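Local coordinates for protein catechol 2,3-dioxygenase (Rhodococcus sp., PDB 2WL9) that probably catalyses the iron-dependent extradiol ring cleavage of catechols, a step in the breakdown of aromatic hydrocarbons, at residues I215-H219 with L220-G224. Numbering follows the deposited sequence.
Sequences IEYTH and LDDLG
Tyr217 and Asp222 each carry CG beside the backbone N and anti to the carbonyl carbon: in Tyr217 this (chi1 -65°) swings the ring against the first turn of helix 220-232, and in Asp222 (chi1 -82°) it turns the carboxylate toward a water and its protein partners. Asp222 CB sits over one ring face, shifted toward the rim and 3.8 Å from the centroid, a CH-pi contact. A flat aromatic suits this spot, since its face covers the CB methylene while CD2 meets Leu223 CB at 4.0 Å. Beyond the ring, Tyr217 OH hydrogen-bonds to Met28 O, and Phe140 meets the ring.

This is the strand-to-helix connection between 210-217 and 220-232 in the glyoxalase-family region, closed by a hydrogen bond from Asp222 N to His219 O (3.2 Å). The N-H arrives bent, at 142°, and from above the carbonyl plane. A water adds a second link, accepting from His219 N (2.8 Å) and donating to Asp222 OD2 (2.7 Å). Thr218 is short enough for OG1 to share a hydrogen bond with His219 ND1 (2.6 Å). Leu223 packs on Pro264 and Trp266 of strand 261-266, as suits an apolar side chain turned to the sheet.

Asp222 is buried, yet its carboxylate is well satisfied: Arg134 forms a salt bridge with OD1, and the amides of Phe137 and Gly138 bind OD1 and OD2. Together with the nearby helix start, these partners would probably stabilise the ionised form of the aspartate.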
loop_
_atom_site.group_PDB
_atom_site.type_symbol
_atom_site.label_atom_id
_atom_site.label_comp_id
_atom_site.label_asym_id
_atom_site.label_seq_id
_atom_site.Cartn_x
_atom_site.Cartn_y
_atom_site.Cartn_z
ATOM N N ILE C 215 -31.758 0.052 -5.140
ATOM C CA ILE C 215 -30.927 1.187 -4.867
ATOM C C ILE C 215 -29.972 0.802 -3.704
ATOM O O ILE C 215 -30.330 0.076 -2.806
ATOM C CB ILE C 215 -31.704 2.461 -4.542
ATOM C CG1 ILE C 215 -32.533 2.319 -3.285
ATOM C CG2 ILE C 215 -32.537 2.940 -5.707
ATOM C CD1 ILE C 215 -33.348 3.482 -2.959
ATOM N N GLU C 216 -28.755 1.301 -3.780
ATOM C CA GLU C 216 -27.733 0.860 -2.843
ATOM C C GLU C 216 -27.155 2.027 -2.055
ATOM O O GLU C 216 -26.780 3.044 -2.638
ATOM C CB GLU C 216 -26.633 0.117 -3.609
ATOM C CG GLU C 216 -25.600 -0.565 -2.721
ATOM C CD GLU C 216 -24.495 -1.215 -3.513
ATOM O OE1 GLU C 216 -24.559 -1.204 -4.761
ATOM O OE2 GLU C 216 -23.545 -1.723 -2.885
ATOM N N TYR C 217 -27.095 1.876 -0.730
ATOM C CA TYR C 217 -26.422 2.836 0.139
ATOM C C TYR C 217 -24.948 2.478 0.314
ATOM O O TYR C 217 -24.593 1.291 0.298
ATOM C CB TYR C 217 -27.074 2.837 1.517
ATOM C CG TYR C 217 -28.498 3.321 1.561
ATOM C CD1 TYR C 217 -28.812 4.658 1.301
ATOM C CD2 TYR C 217 -29.537 2.449 1.904
ATOM C CE1 TYR C 217 -30.121 5.111 1.370
ATOM C CE2 TYR C 217 -30.852 2.891 1.974
ATOM C CZ TYR C 217 -31.135 4.222 1.701
ATOM O OH TYR C 217 -32.431 4.665 1.766
ATOM N N THR C 218 -24.095 3.488 0.499
ATOM C CA THR C 218 -22.685 3.236 0.837
ATOM C C THR C 218 -22.540 2.716 2.269
ATOM O O THR C 218 -21.653 1.899 2.555
ATOM C CB THR C 218 -21.777 4.490 0.676
ATOM O OG1 THR C 218 -22.250 5.545 1.519
ATOM C CG2 THR C 218 -21.722 4.964 -0.770
ATOM N N HIS C 219 -23.429 3.177 3.148
ATOM C CA HIS C 219 -23.332 2.914 4.576
ATOM C C HIS C 219 -24.499 2.058 5.049
ATOM O O HIS C 219 -25.667 2.350 4.753
ATOM C CB HIS C 219 -23.331 4.229 5.362
ATOM C CG HIS C 219 -22.063 5.018 5.247
ATOM N ND1 HIS C 219 -21.522 5.396 4.037
ATOM C CD2 HIS C 219 -21.243 5.524 6.200
ATOM C CE1 HIS C 219 -20.423 6.098 4.247
ATOM N NE2 HIS C 219 -20.228 6.187 5.552
ATOM N N LEU C 220 -24.175 1.010 5.798
ATOM C CA LEU C 220 -25.189 0.097 6.320
ATOM C C LEU C 220 -26.244 0.839 7.140
ATOM O O LEU C 220 -27.430 0.526 7.064
ATOM C CB LEU C 220 -24.534 -1.026 7.142
ATOM C CG LEU C 220 -25.409 -2.051 7.889
ATOM C CD1 LEU C 220 -26.530 -2.622 7.028
ATOM C CD2 LEU C 220 -24.538 -3.186 8.435
ATOM N N ASP C 221 -25.815 1.840 7.899
ATOM C CA ASP C 221 -26.712 2.555 8.806
ATOM C C ASP C 221 -27.855 3.299 8.113
ATOM O O ASP C 221 -28.901 3.542 8.723
ATOM C CB ASP C 221 -25.900 3.479 9.715
ATOM C CG ASP C 221 -25.013 2.699 10.670
ATOM O OD1 ASP C 221 -25.254 1.492 10.831
ATOM O OD2 ASP C 221 -24.080 3.276 11.248
ATOM N N ASP C 222 -27.648 3.648 6.843
ATOM C CA ASP C 222 -28.695 4.236 6.010
ATOM C C ASP C 222 -29.756 3.223 5.609
ATOM O O ASP C 222 -30.931 3.570 5.473
ATOM C CB ASP C 222 -28.087 4.906 4.775
ATOM C CG ASP C 222 -27.558 6.297 5.079
ATOM O OD1 ASP C 222 -28.197 6.995 5.893
ATOM O OD2 ASP C 222 -26.513 6.687 4.516
ATOM N N LEU C 223 -29.340 1.978 5.409
ATOM C CA LEU C 223 -30.281 0.889 5.168
ATOM C C LEU C 223 -31.136 0.659 6.410
ATOM O O LEU C 223 -32.356 0.515 6.307
ATOM C CB LEU C 223 -29.547 -0.392 4.765
ATOM C CG LEU C 223 -30.384 -1.647 4.506
ATOM C CD1 LEU C 223 -31.309 -1.475 3.301
ATOM C CD2 LEU C 223 -29.478 -2.850 4.320
ATOM N N GLY C 224 -30.487 0.647 7.574
ATOM C CA GLY C 224 -31.173 0.499 8.856
ATOM C C GLY C 224 -32.170 1.617 9.104
ATOM O O GLY C 224 -33.286 1.369 9.553
HETATM O O HOH W 1 -25.200 5.245 2.660
#